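Local coordinates for capsid polyprotein VP90 (Turkey astrovirus 2, PDB 3TS3) that forms the astrovirus capsid, probably self-assembling into an icosahedral T=3 immature shell, and is represented here by its projection (spike) domain, at residues Asp81-Phe89 and Met99-Gln107. Residues are numbered along the deposited sequence; the frame is centred on the assembly and turned at random.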
# COMPACT_ATOMS: atom_id res chain seq x y z
N ASP C 81 12.42 8.61 -1.05
CA ASP C 81 13.00 7.64 -1.96
C ASP C 81 12.22 6.33 -1.85
O ASP C 81 12.10 5.78 -0.77
CB ASP C 81 14.46 7.42 -1.55
CG ASP C 81 15.15 6.33 -2.35
OD1 ASP C 81 14.72 6.03 -3.46
OD2 ASP C 81 16.16 5.82 -1.84
N VAL C 82 11.66 5.86 -2.95
CA VAL C 82 10.92 4.61 -2.95
C VAL C 82 11.65 3.50 -3.70
O VAL C 82 11.08 2.46 -3.98
CB VAL C 82 9.47 4.78 -3.47
CG1 VAL C 82 8.67 5.64 -2.51
CG2 VAL C 82 9.48 5.37 -4.88
N THR C 83 12.91 3.73 -4.01
CA THR C 83 13.66 2.77 -4.82
C THR C 83 13.83 1.38 -4.23
O THR C 83 13.67 0.39 -4.92
CB THR C 83 15.07 3.32 -5.12
OG1 THR C 83 14.98 4.68 -5.56
CG2 THR C 83 15.76 2.49 -6.18
N GLN C 84 14.21 1.28 -2.97
CA GLN C 84 14.46 -0.03 -2.40
C GLN C 84 13.25 -0.96 -2.26
O GLN C 84 13.31 -2.12 -2.63
CB GLN C 84 15.17 0.09 -1.04
CG GLN C 84 15.57 -1.26 -0.45
CD GLN C 84 16.53 -1.14 0.71
OE1 GLN C 84 16.39 -0.28 1.55
NE2 GLN C 84 17.51 -2.02 0.75
N THR C 85 12.16 -0.44 -1.70
CA THR C 85 10.99 -1.28 -1.43
C THR C 85 9.79 -1.12 -2.36
O THR C 85 8.85 -1.88 -2.30
CB THR C 85 10.52 -1.10 0.02
OG1 THR C 85 9.87 0.17 0.16
CG2 THR C 85 11.71 -1.15 0.96
N GLY C 86 9.85 -0.12 -3.23
CA GLY C 86 8.72 0.18 -4.08
C GLY C 86 8.30 -0.89 -5.06
O GLY C 86 9.12 -1.58 -5.65
N VAL C 87 6.99 -1.03 -5.23
CA VAL C 87 6.43 -1.96 -6.19
C VAL C 87 5.23 -1.30 -6.86
O VAL C 87 4.66 -0.38 -6.30
CB VAL C 87 5.97 -3.29 -5.54
CG1 VAL C 87 7.15 -4.01 -4.91
CG2 VAL C 87 4.86 -3.04 -4.53
N LEU C 88 4.86 -1.78 -8.04
CA LEU C 88 3.64 -1.31 -8.66
C LEU C 88 2.62 -2.43 -8.71
O LEU C 88 2.92 -3.51 -9.19
CB LEU C 88 3.87 -0.82 -10.10
CG LEU C 88 4.77 0.38 -10.38
CD1 LEU C 88 4.62 0.81 -11.84
CD2 LEU C 88 4.44 1.55 -9.44
N PHE C 89 1.42 -2.14 -8.22
CA PHE C 89 0.28 -3.03 -8.36
C PHE C 89 -0.45 -2.61 -9.62
O PHE C 89 -0.54 -1.43 -9.92
CB PHE C 89 -0.72 -2.90 -7.21
CG PHE C 89 -0.33 -3.61 -5.94
CD1 PHE C 89 0.51 -3.01 -5.03
CD2 PHE C 89 -0.83 -4.86 -5.65
CE1 PHE C 89 0.85 -3.64 -3.87
CE2 PHE C 89 -0.49 -5.50 -4.49
CZ PHE C 89 0.35 -4.89 -3.59
N MET C 99 3.25 -6.18 -10.31
CA MET C 99 3.64 -6.57 -11.64
C MET C 99 4.88 -5.81 -12.05
O MET C 99 5.47 -6.20 -13.05
CB MET C 99 2.49 -6.45 -12.67
CG MET C 99 1.77 -5.10 -12.72
SD MET C 99 2.60 -3.95 -13.84
CE MET C 99 2.09 -2.36 -13.18
N GLN C 100 5.38 -4.93 -11.19
CA GLN C 100 6.73 -4.39 -11.31
C GLN C 100 7.33 -4.17 -9.95
O GLN C 100 6.64 -3.90 -9.00
CB GLN C 100 6.78 -3.02 -12.02
CG GLN C 100 6.06 -2.92 -13.34
CD GLN C 100 6.85 -3.45 -14.51
OE1 GLN C 100 7.99 -3.88 -14.38
NE2 GLN C 100 6.25 -3.39 -15.68
N THR C 101 8.65 -4.28 -9.90
CA THR C 101 9.43 -3.77 -8.79
C THR C 101 10.05 -2.51 -9.35
O THR C 101 9.96 -2.25 -10.53
CB THR C 101 10.53 -4.70 -8.33
OG1 THR C 101 11.41 -4.96 -9.42
CG2 THR C 101 9.96 -6.01 -7.84
N MET C 102 10.68 -1.71 -8.51
CA MET C 102 11.36 -0.53 -9.01
C MET C 102 12.47 -0.96 -9.96
O MET C 102 12.76 -0.29 -10.94
CB MET C 102 11.87 0.36 -7.88
CG MET C 102 10.77 1.09 -7.08
SD MET C 102 9.61 2.09 -8.08
CE MET C 102 8.24 0.92 -8.23
N LYS C 103 13.12 -2.08 -9.66
CA LYS C 103 14.17 -2.56 -10.55
C LYS C 103 13.66 -2.93 -11.95
O LYS C 103 14.21 -2.50 -12.94
CB LYS C 103 14.85 -3.78 -9.93
CG LYS C 103 15.91 -4.40 -10.81
CD LYS C 103 16.40 -5.73 -10.27
CE LYS C 103 17.19 -5.54 -9.00
NZ LYS C 103 17.85 -6.84 -8.66
N THR C 104 12.60 -3.73 -12.02
CA THR C 104 12.03 -4.09 -13.31
C THR C 104 11.46 -2.87 -14.05
O THR C 104 11.47 -2.79 -15.27
CB THR C 104 11.00 -5.24 -13.23
OG1 THR C 104 9.83 -4.80 -12.55
CG2 THR C 104 11.58 -6.45 -12.52
N LEU C 105 10.97 -1.91 -13.29
CA LEU C 105 10.36 -0.72 -13.86
C LEU C 105 11.38 0.10 -14.64
O LEU C 105 11.02 0.90 -15.48
CB LEU C 105 9.68 0.12 -12.77
CG LEU C 105 8.78 1.26 -13.25
CD1 LEU C 105 7.67 0.79 -14.17
CD2 LEU C 105 8.21 1.97 -12.04
N LYS C 106 12.66 -0.14 -14.38
CA LYS C 106 13.72 0.60 -15.06
C LYS C 106 13.65 0.32 -16.56
O LYS C 106 14.09 1.10 -17.37
CB LYS C 106 15.11 0.25 -14.52
CG LYS C 106 15.40 0.80 -13.15
CD LYS C 106 16.83 0.49 -12.70
CE LYS C 106 17.09 1.06 -11.31
NZ LYS C 106 18.46 0.76 -10.82
N GLN C 107 13.09 -0.83 -16.90
CA GLN C 107 12.93 -1.22 -18.29
C GLN C 107 11.97 -0.30 -19.03
O GLN C 107 11.99 -0.23 -20.25
CB GLN C 107 12.45 -2.66 -18.40
CG GLN C 107 13.43 -3.67 -17.88
CD GLN C 107 12.79 -5.02 -17.62
OE1 GLN C 107 11.99 -5.51 -18.41
NE2 GLN C 107 13.15 -5.63 -16.50
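Leu88 faces both Met99 and Gln100 across the antiparallel hairpin of strands 87-90 and 98-101, a classic beta bulge. Its carbonyl O takes Met99 N at 2.9 Å, almost in line with the C=O bond, and more weakly Gln100 N. Leu88 N returns a bond to Gln100 O at 2.9 Å. Beyond Val87 and Thr101 the pairing frays, and Met102 N reaches Gly86 O only through a weak, bent bond (3.3 Å). The close packing is shared by Leu88 and Met102. CD1 of Leu88 meets Leu105 CD2 at 3.8 Å, the two side chains crossing near a right angle, while CD2 of Leu88 touches Met102 CE. Met102, bent at chi2 (-55°) and chi3 (98°), curls its methyl back over the Gly86 carbonyl, and its CG lies 3.4 Å from Val82 O. The solvent side is marked by Thr83 and Lys106, both partly exposed; Lys106 turns to a salt bridge with Glu163. Thr101 and Thr104 form a capping box where strand passes into the short helix, and Thr104 OG1 also bonds Gln100 OE1 at 2.8 Å, in the amide plane. Backbone bonds thus set the bulged register, while buried apolar contacts seat the helical turn against the hairpin of this spike domain.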